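Local coordinates for putative regulatory protein SCO4313 (Streptomyces coelicolor, PDB 2OI8) that probably binds DNA as a TetR-family transcriptional regulator, joining an N-terminal helix-turn-helix region to an all-helical C-terminal domain that meets a second subunit, at residues H24-Q28 with A41-M46; S35-L39 with G59-I64; T131-V136 with A176-W180; Y107-F111 with H184-S188; A93-R97 with F206-L210. All blocks are in the same frame, centred on the assembly; numbering follows the deposited sequence.

Interaction 1 of 5, residues H24-Q28 with A41-M46; sequences HAWEQ and AIAKRM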
# COMPACT_ATOMS: atom_id res chain seq x y z
N HIS A 24 -20.08 -10.84 -7.37
CA HIS A 24 -20.56 -10.65 -6.00
C HIS A 24 -19.45 -10.64 -4.98
O HIS A 24 -19.57 -9.98 -3.95
CB HIS A 24 -21.64 -11.67 -5.62
CG HIS A 24 -22.84 -11.58 -6.49
ND1 HIS A 24 -23.62 -10.45 -6.55
CD2 HIS A 24 -23.37 -12.45 -7.38
CE1 HIS A 24 -24.59 -10.63 -7.42
NE2 HIS A 24 -24.46 -11.84 -7.94
N ALA A 25 -18.37 -11.36 -5.28
CA ALA A 25 -17.20 -11.42 -4.40
C ALA A 25 -16.56 -10.03 -4.25
O ALA A 25 -16.18 -9.64 -3.16
CB ALA A 25 -16.19 -12.44 -4.90
N TRP A 26 -16.48 -9.27 -5.34
CA TRP A 26 -16.01 -7.90 -5.22
C TRP A 26 -16.92 -7.09 -4.29
O TRP A 26 -16.41 -6.39 -3.41
CB TRP A 26 -15.81 -7.24 -6.59
CG TRP A 26 -14.67 -7.86 -7.36
CD1 TRP A 26 -14.75 -8.74 -8.41
CD2 TRP A 26 -13.26 -7.67 -7.11
NE1 TRP A 26 -13.48 -9.09 -8.84
CE2 TRP A 26 -12.55 -8.46 -8.06
CE3 TRP A 26 -12.52 -6.91 -6.18
CZ2 TRP A 26 -11.16 -8.50 -8.10
CZ3 TRP A 26 -11.15 -6.96 -6.23
CH2 TRP A 26 -10.48 -7.75 -7.18
N GLU A 27 -18.24 -7.22 -4.45
CA GLU A 27 -19.21 -6.49 -3.59
C GLU A 27 -18.89 -6.72 -2.11
O GLU A 27 -18.70 -5.76 -1.35
CB GLU A 27 -20.67 -6.88 -3.88
CG GLU A 27 -21.28 -6.27 -5.13
CD GLU A 27 -22.67 -6.87 -5.51
OE1 GLU A 27 -22.96 -8.07 -5.25
OE2 GLU A 27 -23.47 -6.11 -6.09
N GLN A 28 -18.81 -8.00 -1.73
CA GLN A 28 -18.45 -8.40 -0.35
C GLN A 28 -17.09 -7.87 0.07
O GLN A 28 -16.90 -7.52 1.23
CB GLN A 28 -18.46 -9.91 -0.18
CG GLN A 28 -19.83 -10.55 -0.07
CD GLN A 28 -19.75 -11.98 0.42
OE1 GLN A 28 -20.47 -12.85 -0.05
NE2 GLN A 28 -18.87 -12.22 1.39
N ALA A 41 -22.35 -16.45 1.90
CA ALA A 41 -23.10 -15.22 1.68
C ALA A 41 -23.41 -15.07 0.19
O ALA A 41 -24.52 -14.67 -0.18
CB ALA A 41 -22.33 -14.03 2.19
N ILE A 42 -22.43 -15.40 -0.65
CA ILE A 42 -22.61 -15.49 -2.10
C ILE A 42 -23.75 -16.44 -2.43
O ILE A 42 -24.71 -16.05 -3.10
CB ILE A 42 -21.32 -15.98 -2.80
CG1 ILE A 42 -20.06 -15.25 -2.25
CG2 ILE A 42 -21.46 -15.87 -4.31
CD1 ILE A 42 -19.30 -14.40 -3.23
N ALA A 43 -23.67 -17.68 -1.95
CA ALA A 43 -24.69 -18.69 -2.23
C ALA A 43 -26.08 -18.17 -1.86
O ALA A 43 -26.99 -18.18 -2.69
CB ALA A 43 -24.38 -20.01 -1.51
N LYS A 44 -26.21 -17.69 -0.62
CA LYS A 44 -27.46 -17.09 -0.15
C LYS A 44 -27.84 -15.89 -1.01
O LYS A 44 -29.02 -15.71 -1.31
CB LYS A 44 -27.37 -16.71 1.36
N ARG A 45 -26.86 -15.10 -1.45
CA ARG A 45 -27.13 -13.94 -2.31
C ARG A 45 -27.73 -14.30 -3.67
O ARG A 45 -28.55 -13.56 -4.21
CB ARG A 45 -25.89 -13.08 -2.51
CG ARG A 45 -26.16 -11.61 -2.22
CD ARG A 45 -25.98 -10.71 -3.41
NE ARG A 45 -27.20 -10.57 -4.18
CZ ARG A 45 -27.38 -9.68 -5.15
NH1 ARG A 45 -26.42 -8.81 -5.45
NH2 ARG A 45 -28.52 -9.65 -5.80
N MSE A 46 -27.30 -15.44 -4.21
CA MSE A 46 -27.75 -15.89 -5.51
C MSE A 46 -28.84 -16.94 -5.41
O MSE A 46 -29.23 -17.50 -6.41
CB MSE A 46 -26.58 -16.45 -6.31
CG MSE A 46 -25.53 -15.41 -6.68
SE MSE A 46 -23.87 -16.20 -7.40
CE MSE A 46 -24.64 -16.92 -9.09

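Interaction 2 of 5, residues S35-L39 with G59-I64; sequences SALSL and GRDELI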
# COMPACT_ATOMS: atom_id res chain seq x y z
N SER A 35 -11.39 -11.70 3.31
CA SER A 35 -11.23 -12.43 4.61
C SER A 35 -12.57 -12.60 5.32
O SER A 35 -12.93 -13.71 5.71
CB SER A 35 -10.20 -11.77 5.54
OG SER A 35 -9.82 -12.61 6.62
N ALA A 36 -13.30 -11.49 5.47
CA ALA A 36 -14.72 -11.56 5.80
C ALA A 36 -15.47 -12.15 4.62
O ALA A 36 -16.63 -12.54 4.75
CB ALA A 36 -15.25 -10.18 6.14
N LEU A 37 -14.80 -12.22 3.48
CA LEU A 37 -15.39 -12.75 2.24
C LEU A 37 -15.79 -14.23 2.35
O LEU A 37 -14.97 -15.08 2.68
CB LEU A 37 -14.39 -12.55 1.10
CG LEU A 37 -14.54 -13.28 -0.23
CD1 LEU A 37 -15.86 -12.94 -0.94
CD2 LEU A 37 -13.35 -12.94 -1.10
N SER A 38 -17.05 -14.55 2.06
CA SER A 38 -17.57 -15.90 2.29
C SER A 38 -18.48 -16.47 1.19
O SER A 38 -19.49 -15.87 0.84
CB SER A 38 -18.30 -15.97 3.63
OG SER A 38 -19.59 -15.41 3.54
N LEU A 39 -18.14 -17.66 0.71
CA LEU A 39 -18.92 -18.37 -0.29
C LEU A 39 -20.37 -18.60 0.11
O LEU A 39 -21.25 -18.72 -0.75
CB LEU A 39 -18.26 -19.69 -0.65
CG LEU A 39 -17.00 -19.59 -1.50
CD1 LEU A 39 -16.35 -20.95 -1.61
CD2 LEU A 39 -17.34 -19.09 -2.88
N GLY A 59 -13.69 -23.65 -2.02
CA GLY A 59 -13.19 -22.91 -0.87
C GLY A 59 -12.80 -21.49 -1.17
O GLY A 59 -12.45 -21.16 -2.31
N ARG A 60 -12.82 -20.66 -0.13
CA ARG A 60 -12.52 -19.25 -0.21
C ARG A 60 -11.16 -18.93 -0.85
O ARG A 60 -11.01 -17.90 -1.51
CB ARG A 60 -12.64 -18.62 1.19
CG ARG A 60 -12.14 -17.14 1.30
CD ARG A 60 -12.19 -16.66 2.75
NE ARG A 60 -10.95 -16.01 3.23
CZ ARG A 60 -9.87 -16.68 3.63
NH1 ARG A 60 -9.86 -18.00 3.58
NH2 ARG A 60 -8.80 -16.06 4.07
N ASP A 61 -10.16 -19.78 -0.64
CA ASP A 61 -8.82 -19.45 -1.14
C ASP A 61 -8.76 -19.62 -2.64
O ASP A 61 -8.13 -18.81 -3.31
CB ASP A 61 -7.73 -20.29 -0.46
CG ASP A 61 -7.47 -19.86 0.99
OD1 ASP A 61 -7.84 -18.73 1.38
OD2 ASP A 61 -6.90 -20.70 1.74
N GLU A 62 -9.43 -20.65 -3.15
CA GLU A 62 -9.61 -20.83 -4.59
C GLU A 62 -10.28 -19.63 -5.26
O GLU A 62 -9.90 -19.24 -6.37
CB GLU A 62 -10.46 -22.07 -4.86
CG GLU A 62 -9.69 -23.36 -4.88
CD GLU A 62 -10.39 -24.42 -5.70
OE1 GLU A 62 -11.27 -24.09 -6.55
OE2 GLU A 62 -10.04 -25.61 -5.50
N LEU A 63 -11.27 -19.05 -4.58
CA LEU A 63 -11.92 -17.88 -5.09
C LEU A 63 -10.97 -16.70 -5.02
O LEU A 63 -10.84 -15.98 -5.99
CB LEU A 63 -13.20 -17.59 -4.31
CG LEU A 63 -13.90 -16.29 -4.73
CD1 LEU A 63 -14.30 -16.26 -6.24
CD2 LEU A 63 -15.12 -16.08 -3.86
N ILE A 64 -10.31 -16.52 -3.87
CA ILE A 64 -9.38 -15.40 -3.72
C ILE A 64 -8.34 -15.51 -4.82
O ILE A 64 -8.11 -14.55 -5.58
CB ILE A 64 -8.64 -15.42 -2.36
CG1 ILE A 64 -9.58 -15.20 -1.15
CG2 ILE A 64 -7.45 -14.43 -2.37
CD1 ILE A 64 -10.22 -13.87 -1.11

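Interaction 3 of 5, residues T131-V136 with A176-W180; sequences TMAVIV and ALSFW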
# COMPACT_ATOMS: atom_id res chain seq x y z
N THR A 131 3.48 -8.37 -16.29
CA THR A 131 3.52 -6.92 -16.15
C THR A 131 4.97 -6.38 -16.09
O THR A 131 5.32 -5.43 -16.81
CB THR A 131 2.71 -6.48 -14.89
OG1 THR A 131 1.38 -7.02 -14.95
CG2 THR A 131 2.61 -4.97 -14.78
N MSE A 132 5.82 -7.00 -15.28
CA MSE A 132 7.19 -6.52 -15.08
C MSE A 132 8.15 -6.72 -16.26
O MSE A 132 9.09 -5.95 -16.42
CB MSE A 132 7.77 -7.07 -13.78
CG MSE A 132 7.61 -6.08 -12.63
SE MSE A 132 9.19 -4.90 -12.49
CE MSE A 132 10.33 -6.17 -11.56
N ALA A 133 7.91 -7.73 -17.09
CA ALA A 133 8.67 -7.89 -18.32
C ALA A 133 8.57 -6.65 -19.22
O ALA A 133 9.56 -6.21 -19.80
CB ALA A 133 8.23 -9.15 -19.05
N VAL A 134 7.36 -6.08 -19.31
CA VAL A 134 7.10 -4.92 -20.17
C VAL A 134 7.91 -3.72 -19.73
O VAL A 134 8.54 -3.07 -20.55
CB VAL A 134 5.59 -4.54 -20.21
CG1 VAL A 134 5.36 -3.35 -21.12
CG2 VAL A 134 4.74 -5.72 -20.68
N ILE A 135 7.90 -3.42 -18.43
CA ILE A 135 8.66 -2.28 -17.89
C ILE A 135 10.15 -2.42 -18.20
O ILE A 135 10.81 -1.46 -18.62
CB ILE A 135 8.51 -2.15 -16.33
CG1 ILE A 135 7.05 -2.11 -15.89
CG2 ILE A 135 9.32 -0.96 -15.80
CD1 ILE A 135 6.19 -1.15 -16.69
N VAL A 136 10.66 -3.62 -17.96
CA VAL A 136 12.04 -3.93 -18.25
C VAL A 136 12.29 -3.62 -19.73
O VAL A 136 13.23 -2.88 -20.06
CB VAL A 136 12.39 -5.40 -17.93
CG1 VAL A 136 13.78 -5.74 -18.40
CG2 VAL A 136 12.26 -5.66 -16.42
N ALA A 176 13.76 -0.36 -13.87
CA ALA A 176 12.41 -0.97 -13.84
C ALA A 176 11.82 -1.11 -12.42
O ALA A 176 10.66 -0.78 -12.17
CB ALA A 176 12.42 -2.31 -14.55
N LEU A 177 12.63 -1.62 -11.50
CA LEU A 177 12.23 -1.75 -10.10
C LEU A 177 11.92 -0.39 -9.48
O LEU A 177 10.95 -0.27 -8.76
CB LEU A 177 13.33 -2.49 -9.32
CG LEU A 177 13.59 -3.95 -9.74
CD1 LEU A 177 14.77 -4.50 -9.02
CD2 LEU A 177 12.38 -4.81 -9.47
N SER A 178 12.72 0.63 -9.79
CA SER A 178 12.50 2.02 -9.35
C SER A 178 11.22 2.67 -9.89
O SER A 178 10.56 3.43 -9.18
CB SER A 178 13.68 2.90 -9.74
OG SER A 178 14.70 2.83 -8.77
N PHE A 179 10.92 2.39 -11.14
CA PHE A 179 9.67 2.83 -11.74
C PHE A 179 8.50 2.19 -10.96
O PHE A 179 7.57 2.86 -10.53
CB PHE A 179 9.71 2.41 -13.22
CG PHE A 179 8.43 2.58 -13.99
CD1 PHE A 179 7.42 1.63 -13.90
CD2 PHE A 179 8.27 3.65 -14.86
CE1 PHE A 179 6.25 1.77 -14.62
CE2 PHE A 179 7.10 3.80 -15.60
CZ PHE A 179 6.09 2.86 -15.48
N TRP A 180 8.58 0.88 -10.79
CA TRP A 180 7.57 0.12 -10.08
C TRP A 180 7.32 0.71 -8.68
O TRP A 180 6.19 1.03 -8.31
CB TRP A 180 8.04 -1.32 -9.97
CG TRP A 180 6.99 -2.33 -9.69
CD1 TRP A 180 6.98 -3.24 -8.68
CD2 TRP A 180 5.80 -2.55 -10.45
NE1 TRP A 180 5.85 -4.01 -8.75
CE2 TRP A 180 5.11 -3.61 -9.82
CE3 TRP A 180 5.25 -1.96 -11.59
CZ2 TRP A 180 3.89 -4.11 -10.31
CZ3 TRP A 180 4.02 -2.46 -12.08
CH2 TRP A 180 3.36 -3.52 -11.43

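Interaction 4 of 5, residues Y107-F111 with H184-S188; sequences YFLIF and HGVLS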
# COMPACT_ATOMS: atom_id res chain seq x y z
N TYR A 107 -6.75 -2.76 -7.06
CA TYR A 107 -5.37 -2.39 -6.78
C TYR A 107 -4.94 -2.97 -5.43
O TYR A 107 -3.86 -3.57 -5.30
CB TYR A 107 -5.23 -0.85 -6.79
CG TYR A 107 -3.83 -0.33 -6.45
CD1 TYR A 107 -3.48 -0.06 -5.12
CD2 TYR A 107 -2.85 -0.11 -7.46
CE1 TYR A 107 -2.18 0.41 -4.78
CE2 TYR A 107 -1.55 0.38 -7.13
CZ TYR A 107 -1.23 0.62 -5.79
OH TYR A 107 0.03 1.09 -5.42
N PHE A 108 -5.81 -2.82 -4.43
CA PHE A 108 -5.45 -3.19 -3.07
C PHE A 108 -5.48 -4.67 -2.79
O PHE A 108 -4.82 -5.13 -1.87
CB PHE A 108 -6.33 -2.46 -2.07
CG PHE A 108 -5.95 -1.02 -1.87
CD1 PHE A 108 -4.63 -0.67 -1.54
CD2 PHE A 108 -6.91 0.00 -1.97
CE1 PHE A 108 -4.26 0.70 -1.33
CE2 PHE A 108 -6.57 1.35 -1.74
CZ PHE A 108 -5.25 1.70 -1.43
N LEU A 109 -6.23 -5.43 -3.59
CA LEU A 109 -6.18 -6.87 -3.46
C LEU A 109 -4.75 -7.37 -3.79
O LEU A 109 -4.24 -8.30 -3.17
CB LEU A 109 -7.28 -7.50 -4.34
CG LEU A 109 -7.53 -9.01 -4.19
CD1 LEU A 109 -8.28 -9.42 -2.90
CD2 LEU A 109 -8.23 -9.54 -5.42
N ILE A 110 -4.08 -6.74 -4.76
CA ILE A 110 -2.68 -7.05 -5.05
C ILE A 110 -1.73 -6.27 -4.12
O ILE A 110 -0.85 -6.85 -3.49
CB ILE A 110 -2.27 -6.65 -6.53
CG1 ILE A 110 -3.12 -7.36 -7.57
CG2 ILE A 110 -0.74 -6.89 -6.76
CD1 ILE A 110 -3.38 -8.78 -7.11
N PHE A 111 -1.88 -4.94 -4.06
CA PHE A 111 -0.84 -4.09 -3.48
C PHE A 111 -1.08 -3.64 -2.05
O PHE A 111 -0.25 -2.98 -1.47
CB PHE A 111 -0.56 -2.90 -4.40
CG PHE A 111 -0.03 -3.31 -5.76
CD1 PHE A 111 1.30 -3.70 -5.93
CD2 PHE A 111 -0.87 -3.34 -6.88
CE1 PHE A 111 1.81 -4.09 -7.21
CE2 PHE A 111 -0.38 -3.72 -8.16
CZ PHE A 111 0.96 -4.10 -8.32
N HIS A 184 4.07 3.25 -7.47
CA HIS A 184 3.19 2.61 -6.50
C HIS A 184 3.16 3.37 -5.19
O HIS A 184 2.11 3.43 -4.54
CB HIS A 184 3.57 1.15 -6.29
CG HIS A 184 3.10 0.27 -7.40
ND1 HIS A 184 1.77 -0.08 -7.56
CD2 HIS A 184 3.76 -0.31 -8.43
CE1 HIS A 184 1.64 -0.84 -8.64
NE2 HIS A 184 2.84 -1.01 -9.18
N GLY A 185 4.30 3.98 -4.84
CA GLY A 185 4.43 4.81 -3.65
C GLY A 185 3.40 5.91 -3.72
O GLY A 185 2.64 6.10 -2.79
N VAL A 186 3.33 6.60 -4.85
CA VAL A 186 2.31 7.65 -4.96
C VAL A 186 0.89 7.12 -5.21
O VAL A 186 -0.05 7.59 -4.59
CB VAL A 186 2.72 8.83 -5.86
CG1 VAL A 186 4.07 8.60 -6.49
CG2 VAL A 186 1.64 9.19 -6.88
N LEU A 187 0.73 6.08 -6.02
CA LEU A 187 -0.59 5.53 -6.24
C LEU A 187 -1.24 5.01 -4.98
O LEU A 187 -2.41 5.31 -4.71
CB LEU A 187 -0.57 4.44 -7.33
CG LEU A 187 -0.32 4.97 -8.74
CD1 LEU A 187 -0.20 3.81 -9.72
CD2 LEU A 187 -1.41 5.97 -9.15
N SER A 188 -0.51 4.25 -4.19
CA SER A 188 -1.16 3.69 -3.02
C SER A 188 -1.27 4.70 -1.90
O SER A 188 -2.20 4.64 -1.10
CB SER A 188 -0.48 2.41 -2.59
OG SER A 188 0.89 2.64 -2.54

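Interaction 5 of 5, residues A93-R97 with F206-L210; sequences AHALR and FEAEL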
# COMPACT_ATOMS: atom_id res chain seq x y z
N ALA A 93 3.65 4.51 -17.35
CA ALA A 93 3.29 5.14 -16.09
C ALA A 93 1.83 5.61 -16.08
O ALA A 93 1.09 5.40 -15.11
CB ALA A 93 4.23 6.28 -15.82
N HIS A 94 1.38 6.22 -17.17
CA HIS A 94 0.00 6.67 -17.26
C HIS A 94 -1.02 5.55 -17.37
O HIS A 94 -2.14 5.68 -16.87
CB HIS A 94 -0.15 7.64 -18.41
CG HIS A 94 0.44 8.97 -18.13
ND1 HIS A 94 0.04 9.75 -17.07
CD2 HIS A 94 1.44 9.66 -18.75
CE1 HIS A 94 0.75 10.86 -17.04
NE2 HIS A 94 1.61 10.83 -18.05
N ALA A 95 -0.63 4.48 -18.04
CA ALA A 95 -1.45 3.26 -18.09
C ALA A 95 -1.66 2.74 -16.65
O ALA A 95 -2.79 2.44 -16.22
CB ALA A 95 -0.75 2.21 -18.95
N LEU A 96 -0.57 2.68 -15.91
CA LEU A 96 -0.60 2.16 -14.55
C LEU A 96 -1.50 3.02 -13.63
O LEU A 96 -2.19 2.46 -12.79
CB LEU A 96 0.83 2.04 -13.97
CG LEU A 96 0.93 1.52 -12.53
CD1 LEU A 96 0.30 0.09 -12.37
CD2 LEU A 96 2.37 1.57 -11.97
N ARG A 97 -1.50 4.35 -13.84
CA ARG A 97 -2.25 5.29 -12.99
C ARG A 97 -3.73 5.05 -13.14
O ARG A 97 -4.46 4.94 -12.14
CB ARG A 97 -1.90 6.75 -13.32
CG ARG A 97 -2.55 7.78 -12.36
CD ARG A 97 -1.89 9.16 -12.38
NE ARG A 97 -2.64 10.09 -11.55
CZ ARG A 97 -2.45 10.23 -10.23
NH1 ARG A 97 -1.52 9.52 -9.62
NH2 ARG A 97 -3.18 11.08 -9.50
N PHE A 206 2.80 12.82 -9.02
CA PHE A 206 3.00 11.65 -9.85
C PHE A 206 3.78 12.01 -11.11
O PHE A 206 4.74 11.31 -11.45
CB PHE A 206 1.64 11.02 -10.21
CG PHE A 206 1.74 9.76 -11.03
CD1 PHE A 206 1.96 9.82 -12.41
CD2 PHE A 206 1.58 8.51 -10.43
CE1 PHE A 206 2.03 8.63 -13.18
CE2 PHE A 206 1.67 7.32 -11.19
CZ PHE A 206 1.88 7.38 -12.57
N GLU A 207 3.36 13.08 -11.79
CA GLU A 207 4.10 13.62 -12.95
C GLU A 207 5.55 13.94 -12.62
O GLU A 207 6.45 13.66 -13.44
CB GLU A 207 3.46 14.89 -13.53
CG GLU A 207 2.27 14.68 -14.42
CD GLU A 207 2.46 13.55 -15.41
OE1 GLU A 207 3.19 13.72 -16.41
OE2 GLU A 207 1.85 12.49 -15.17
N ALA A 208 5.77 14.58 -11.47
CA ALA A 208 7.12 14.94 -11.05
C ALA A 208 7.97 13.67 -10.88
O ALA A 208 9.06 13.57 -11.44
CB ALA A 208 7.09 15.75 -9.78
N GLU A 209 7.45 12.70 -10.13
CA GLU A 209 8.18 11.46 -9.87
C GLU A 209 8.51 10.70 -11.14
O GLU A 209 9.59 10.14 -11.26
CB GLU A 209 7.42 10.57 -8.89
CG GLU A 209 7.54 11.02 -7.46
CD GLU A 209 8.96 10.90 -6.94
OE1 GLU A 209 9.37 9.78 -6.60
OE2 GLU A 209 9.67 11.92 -6.88
N LEU A 210 7.58 10.70 -12.09
CA LEU A 210 7.78 10.10 -13.39
C LEU A 210 8.91 10.82 -14.12
O LEU A 210 9.88 10.21 -14.55
CB LEU A 210 6.49 10.16 -14.21
CG LEU A 210 6.53 9.89 -15.72
CD1 LEU A 210 7.04 8.49 -16.07
CD2 LEU A 210 5.15 10.11 -16.30
O HOH W 1 3.82 13.01 -18.73

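Interaction 1 of 5, residues H24-Q28 with A41-M46
This is a mixed polar and apolar helix-to-helix contact in which H24 meets R45 and M46 while A25 meets I42. It sits in the TetR-type DNA-binding region, where helix 14-32 packs on helix 39-45, the first helix of the predicted helix-turn-helix motif. The local axes approach to 10.6 Å at 121° between their directions, so the helices meet through side chains rather than backbones.

The polar side is a three-membered chain. H24 ND1 donates to E27 OE1 at 2.8 Å, a nearly straight bond that enters close to the imidazole plane and meets the carboxylate on its syn side, though out of the carboxylate plane. The same OE1 forms a long salt bridge of 3.5 Å with R45 NH1, approaching the guanidinium at its edge. R45 NH1 also comes obliquely to the CE1 end of the imidazole, 3.2 Å from H24 CE1, which lies over a guanidinium face; ring and guanidinium planes are 63° apart. One carboxylate oxygen thus fixes the rotation of the imidazole and meets the arginine too.

At the CD2 end of the ring, CG of selenomethionine M46 touches H24 CD2 at 3.7 Å, and both this carbon and the selenium approach obliquely. The apolar floor is made by I42, whose CD1 reaches A25 CB at 4.0 Å, while the carboxamide of Q28 rests against A41 CB.

Behind this interface A25 also packs on L63 and L67 of helix 60-84, and I42 reaches I21 of helix 14-32 and L53 of helix 50-54, which places the contact within the small bundle of N-terminal helices.

Interaction 2 of 5, residues S35-L39 with G59-I64
The carbonyl oxygen of L37 is met by the aliphatic part of R60, with R60 CD at 3.2 Å and R60 CG at 3.8 Å. The contact belongs to the helical DNA-binding region of a TetR-type fold: it joins the loop leading into the predicted helix-turn-helix, residues 38-57, to the start of helix 60-84, the long helix that follows that motif.

R60 leaves its helix with CG anti to the backbone N (chi1 171°), runs straight to CD and then bends at chi3 (131°). This course lays the chain across the loop and puts NE 3.8 Å from S35 CA, with the loop backbone at the edge of the guanidinium. Its charge is turned another way: R60 NH1 lies 3.1 Å from D61 OD1, but the oxygen is well out of the guanidinium plane, so the pairing is one of charges without a directed N-H.

Both helix starts are marked by N-cap residues, S38 before helix 39-45 and G59 before helix 60-84. The S38 hydroxyl makes a weak bond to the backbone N of A41. Earlier in the loop, S35 packs on A32 of the second subunit, and L39 continues toward L53 and Y54 of helix 50-54.

The remaining contact is apolar and largely buried. L39 CD1 rests on the backbone of the second cap, 3.6 Å from G59 C, while L39 and L63 slide past each other in opposite directions, their CD2 methyls 3.9 Å apart. L37 and I64 pass in the same antiparallel way, and there the fit is tight, with L37 CD2 3.3 Å from I64 CD1.

Interaction 3 of 5, residues T131-V136 with A176-W180
Selenomethionine M132 lies over one face of the W180 indole in a Met-aromatic contact, part of a buried helix crossing in the TetR-type C-terminal domain. Its selenium stands 4.6 Å from the centroid of the five-membered ring, 19° off the normal, hence above the face but at some distance.

The M132 chain gets there by an unusual chi1 of -96°, which brings CG over the indole face, and by bends at chi2 and chi3. The chi2 bend sets SE above the five-membered ring; the chi3 bend directs the terminal methyl to L177, so that CE meets L177 CD2 at a tight 3.2 Å, the two side chains crossing at about a right angle.

I135 splits its work between two branches. With CG1 beside the backbone N (chi1 -53°) and CG2 therefore anti to it, the CG2 methyl sits 3.6 Å from A176 CB, while CG1 carries CD1 to within 3.6 Å of F179 CE1, approaching the ring obliquely. V136 CG2 shares the A176 methyl.

Helix 129-139 is thereby fitted to helix 170-191 by hydrocarbon, selenium and ring alone. M198 and F200 of the second subunit pack beside M132 and L177. At the other end of the crossing, T131 CG2 touches W180 CH2 at 3.7 Å.

Interaction 4 of 5, residues Y107-F111 with H184-S188
Y107 and F111 of helix 104-111 meet H184 of helix 170-191 in a buried aromatic cluster inside the all-helical C-terminal domain of this TetR-type protein. The local axes stay 12.2 Å apart, a spacing filled by these large side chains.

Polar contacts converge on the Y107 hydroxyl. Y107 OH and H184 ND1 share a hydrogen bond of 3.0 Å in which either may be the donor, and the hydroxyl lies at the imidazole edge, near its plane. A weak alternative runs from Y107 OH to the backbone O of H184. That carbonyl already receives its regular helical bond from S188 N and is also approached by S188 OG, at a separation so short that its length is doubtful. Y107 reaches this point because its CG is anti to the backbone N (chi1 178°), which sends the ring straight out across the gap.

Ring contacts are of two sorts. H184 CE1 sits over one face of F111, 3.3 Å from F111 CZ, but the planes are inclined at 32°, which makes the pair oblique rather than a stack. Y107 and H184 meet rim to rim, their centroids 5.6 Å apart. Within helix 104-111, I110 CG2 covers the other face of F111, so that ring is held from both sides; W180 meets H184 edge-to-face.

Apolar packing completes the contact. L187 CB lies 4.2 Å from Y107 CZ, and L189 of the second subunit touches F111, which brings the cluster up to the dimer interface. S188 CB closes the Y107 ring at its edge, 3.4 Å from Y107 CE1.

Interaction 5 of 5, residues A93-R97 with F206-L210
F206 begins the second segment by sliding its ring beneath the extended side chain of R97. R97 CD lies 3.8 Å from the ring centroid and only 7° off the normal, a well-centred CH-pi contact over the face. The arginine chain is stretched from CG to NE, with CG anti to the backbone N (chi1 -174°), and so it runs alongside the phenylalanine in the opposite sense; R97 NH1 ends 3.4 Å from F206 CD2. At the ring edge, near its plane, F206 CZ points to the carbonyl O of A93 at 3.3 Å, an oxygen already engaged by R97 N in the helix.

E207 comes next and faces H94, the carboxylate and imidazole planes only 10° apart. The direct approach is too close in the model to be trusted. A water links the two, 3.2 Å from H94 NE2 and donating to E207 OE1, toward the outer side of the contact.

E209, which takes no part here, forms a salt bridge to R182 and a hydrogen bond to S178 of the second subunit. L210 closes the segment: its CD1 packs on A93 CB at 3.6 Å, and its CD2 comes near H94 NE2.

Helices 89-102 and 202-213 thus run roughly antiparallel, with local directions 147° apart, bridged mainly by hydrocarbon and one aromatic face. R97 divides its roles: its methylenes serve the ring, while its guanidinium finds its salt-bridge partner in E190 of helix 170-191. The apolar contact can therefore incorporate an arginine without leaving its charge unpaired.

In the fold
Interactions 1 and 2 lie 10 Å apart (centres) in the N-terminal DNA-binding region; their segments alternate along the chain, and they touch through A25 and L63 and through Q28 and L37. Interactions 3, 4 and 5 cluster in the C-terminal domain, with centres 13 to 15 Å apart; 3 is nested within 4, and 4 within 5. Helix 170-191 serves interactions 3 and 4, and its F179, V186 and L187 touch interaction 5. All three reach the second subunit. The two groups are bridged where W26 of interaction 1 packs on L109 of interaction 4, and by long helix 60-84, consistent with the two-part architecture of TetR-type regulators.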